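Local atomic coordinates of CPXV203 protein (Cowpox virus, PDB entry 4HKJ), a protein that probably binds MHC class I molecules and retains them in the endoplasmic reticulum, limiting antigen presentation by the infected cell. Residues V57-E62 and D99-I104. Numbering follows the deposited sequence.
Sequences VHDQCE and DCSKHI
Cys-61 and Cys-100 are joined by a disulfide, SG to SG 2.0 Å, which ties the loop that follows strand 53-59 to the 3-10 turn leading into strand 103-110. In Cys-100, SG lies between the backbone N and the carbonyl carbon (chi1 62°), where it meets Cys-61 SG with an S-S torsion of 82°. Beside this bridge Gln-60 N donates to Cys-100 O at 3.2 Å and more weakly to His-103 O, so a single backbone N-H is shared between two carbonyls. The extended Gln-60 side chain lies across His-103, its CD 3.6 Å from His-103 CB, with OE1 over one face of the ring. His-103 is in turn stacked with His-131. Its ND1 donates almost straight to Asp-99 O at 3.3 Å; that oxygen lies in the ring plane, whereas ND1 stands above the Asp-99 carbonyl plane and Lys-102 N bonds from the opposite face. Further along, Asp-59 CA comes within 3.3 Å of His-103 O in a C-H...O contact, and Val-57 CG1 packs on Ile-104 CG2. Besides the disulfide, the segments share two hydrogen bonds from one N-H, one weak; the covalent link fixes the spacing of loop and turn irrespective of them.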
ATOM      1  N   VAL D  57       6.258 -15.584  18.261  1.00 65.58           N
ATOM      2  CA  VAL D  57       7.246 -15.509  17.189  1.00 60.81           C
ATOM      3  C   VAL D  57       8.402 -16.479  17.429  1.00 63.49           C
ATOM      4  O   VAL D  57       9.107 -16.383  18.433  1.00 66.07           O
ATOM      5  CB  VAL D  57       7.809 -14.082  17.039  1.00 50.09           C
ATOM      6  CG1 VAL D  57       8.813 -14.026  15.901  1.00 52.96           C
ATOM      7  CG2 VAL D  57       6.682 -13.089  16.807  1.00 47.54           C
ATOM      8  N   HIS D  58       8.591 -17.416  16.505  1.00 59.32           N
ATOM      9  CA  HIS D  58       9.656 -18.407  16.626  1.00 54.35           C
ATOM     10  C   HIS D  58      10.678 -18.296  15.501  1.00 57.19           C
ATOM     11  O   HIS D  58      10.472 -17.578  14.524  1.00 58.50           O
ATOM     12  CB  HIS D  58       9.078 -19.823  16.631  1.00 73.79           C
ATOM     13  CG  HIS D  58       8.384 -20.193  17.903  1.00 97.93           C
ATOM     14  ND1 HIS D  58       9.050 -20.332  19.102  1.00109.15           N
ATOM     15  CD2 HIS D  58       7.083 -20.469  18.162  1.00102.17           C
ATOM     16  CE1 HIS D  58       8.189 -20.668  20.046  1.00109.07           C
ATOM     17  NE2 HIS D  58       6.989 -20.758  19.501  1.00104.23           N
ATOM     18  N   ASP D  59      11.786 -19.014  15.659  1.00 52.00           N
ATOM     19  CA  ASP D  59      12.752 -19.191  14.585  1.00 52.20           C
ATOM     20  C   ASP D  59      13.007 -20.682  14.377  1.00 68.94           C
ATOM     21  O   ASP D  59      12.604 -21.503  15.201  1.00 78.75           O
ATOM     22  CB  ASP D  59      14.058 -18.437  14.870  1.00 65.23           C
ATOM     23  CG  ASP D  59      14.671 -18.788  16.222  1.00 86.72           C
ATOM     24  OD1 ASP D  59      14.365 -19.864  16.777  1.00 89.17           O
ATOM     25  OD2 ASP D  59      15.479 -17.978  16.726  1.00 99.97           O
ATOM     26  N   GLN D  60      13.676 -21.034  13.284  1.00 56.17           N
ATOM     27  CA  GLN D  60      13.938 -22.440  12.985  1.00 68.94           C
ATOM     28  C   GLN D  60      15.193 -22.966  13.678  1.00 71.80           C
ATOM     29  O   GLN D  60      15.775 -23.965  13.252  1.00 75.59           O
ATOM     30  CB  GLN D  60      14.020 -22.668  11.472  1.00 74.68           C
ATOM     31  CG  GLN D  60      12.682 -22.540  10.756  1.00 79.77           C
ATOM     32  CD  GLN D  60      12.768 -22.891   9.283  1.00 86.63           C
ATOM     33  OE1 GLN D  60      13.824 -23.283   8.786  1.00 92.99           O
ATOM     34  NE2 GLN D  60      11.652 -22.753   8.576  1.00 86.35           N
ATOM     35  N   CYS D  61      15.600 -22.294  14.750  1.00 76.63           N
ATOM     36  CA  CYS D  61      16.767 -22.711  15.519  1.00 83.50           C
ATOM     37  C   CYS D  61      16.381 -23.589  16.704  1.00 84.76           C
ATOM     38  O   CYS D  61      15.487 -23.247  17.478  1.00 87.75           O
ATOM     39  CB  CYS D  61      17.546 -21.494  16.024  1.00 86.89           C
ATOM     40  SG  CYS D  61      18.400 -20.554  14.745  1.00155.63           S
ATOM     41  N   GLU D  62      17.061 -24.723  16.838  1.00 91.06           N
ATOM     42  CA  GLU D  62      16.880 -25.594  17.993  1.00103.28           C
ATOM     43  C   GLU D  62      18.003 -25.343  18.990  1.00104.31           C
ATOM     44  O   GLU D  62      17.789 -25.348  20.203  1.00105.91           O
ATOM     45  CB  GLU D  62      16.872 -27.062  17.566  1.00116.42           C
ATOM     46  CG  GLU D  62      15.720 -27.436  16.649  1.00126.71           C
ATOM     47  CD  GLU D  62      15.763 -28.890  16.222  1.00141.77           C
ATOM     48  OE1 GLU D  62      16.758 -29.576  16.541  1.00149.99           O
ATOM     49  OE2 GLU D  62      14.802 -29.348  15.570  1.00144.60           O
ATOM     50  N   ASP D  99      21.519 -19.147   9.452  1.00 79.81           N
ATOM     51  CA  ASP D  99      20.375 -19.135   8.546  1.00 76.81           C
ATOM     52  C   ASP D  99      19.061 -19.394   9.279  1.00 68.11           C
ATOM     53  O   ASP D  99      18.043 -18.770   8.982  1.00 62.85           O
ATOM     54  CB  ASP D  99      20.567 -20.162   7.429  1.00 90.40           C
ATOM     55  CG  ASP D  99      19.619 -19.943   6.267  1.00110.26           C
ATOM     56  OD1 ASP D  99      19.928 -19.098   5.401  1.00118.69           O
ATOM     57  OD2 ASP D  99      18.567 -20.615   6.214  1.00117.15           O
ATOM     58  N   CYS D 100      19.095 -20.315  10.238  1.00 63.94           N
ATOM     59  CA  CYS D 100      17.902 -20.702  10.986  1.00 64.56           C
ATOM     60  C   CYS D 100      17.293 -19.529  11.750  1.00 60.50           C
ATOM     61  O   CYS D 100      16.078 -19.464  11.939  1.00 55.07           O
ATOM     62  CB  CYS D 100      18.230 -21.836  11.957  1.00 71.36           C
ATOM     63  SG  CYS D 100      19.443 -21.396  13.222  1.00 97.95           S
ATOM     64  N   SER D 101      18.142 -18.606  12.192  1.00 60.85           N
ATOM     65  CA  SER D 101      17.680 -17.437  12.928  1.00 52.78           C
ATOM     66  C   SER D 101      17.050 -16.405  11.999  1.00 49.69           C
ATOM     67  O   SER D 101      16.486 -15.410  12.456  1.00 48.31           O
ATOM     68  CB  SER D 101      18.830 -16.811  13.717  1.00 53.63           C
ATOM     69  OG  SER D 101      19.332 -17.708  14.691  1.00 67.72           O
ATOM     70  N   LYS D 102      17.148 -16.644  10.694  1.00 60.46           N
ATOM     71  CA  LYS D 102      16.579 -15.729   9.710  1.00 68.99           C
ATOM     72  C   LYS D 102      15.290 -16.270   9.096  1.00 69.90           C
ATOM     73  O   LYS D 102      14.728 -15.675   8.177  1.00 67.02           O
ATOM     74  CB  LYS D 102      17.605 -15.395   8.625  1.00 74.19           C
ATOM     75  CG  LYS D 102      18.802 -14.615   9.146  1.00 70.91           C
ATOM     76  CD  LYS D 102      19.783 -14.266   8.038  1.00 70.00           C
ATOM     77  CE  LYS D 102      20.459 -15.507   7.477  1.00 70.06           C
ATOM     78  NZ  LYS D 102      21.471 -15.155   6.445  1.00 67.60           N
ATOM     79  N   HIS D 103      14.829 -17.405   9.610  1.00 68.86           N
ATOM     80  CA  HIS D 103      13.524 -17.937   9.239  1.00 58.25           C
ATOM     81  C   HIS D 103      12.538 -17.702  10.375  1.00 59.63           C
ATOM     82  O   HIS D 103      12.619 -18.341  11.423  1.00 48.99           O
ATOM     83  CB  HIS D 103      13.613 -19.426   8.901  1.00 60.74           C
ATOM     84  CG  HIS D 103      14.101 -19.700   7.514  1.00 75.96           C
ATOM     85  ND1 HIS D 103      15.433 -19.636   7.166  1.00 88.32           N
ATOM     86  CD2 HIS D 103      13.433 -20.030   6.384  1.00 81.02           C
ATOM     87  CE1 HIS D 103      15.564 -19.921   5.884  1.00 92.32           C
ATOM     88  NE2 HIS D 103      14.365 -20.164   5.385  1.00 90.00           N
ATOM     89  N   ILE D 104      11.609 -16.777  10.155  1.00 45.31           N
ATOM     90  CA  ILE D 104      10.686 -16.345  11.197  1.00 44.68           C
ATOM     91  C   ILE D 104       9.291 -16.941  11.026  1.00 51.86           C
ATOM     92  O   ILE D 104       8.707 -16.876   9.945  1.00 55.06           O
ATOM     93  CB  ILE D 104      10.570 -14.808  11.225  1.00 51.79           C
ATOM     94  CG1 ILE D 104      11.947 -14.167  11.402  1.00 56.24           C
ATOM     95  CG2 ILE D 104       9.622 -14.361  12.325  1.00 52.26           C
ATOM     96  CD1 ILE D 104      12.652 -14.572  12.676  1.00 42.82           C
TER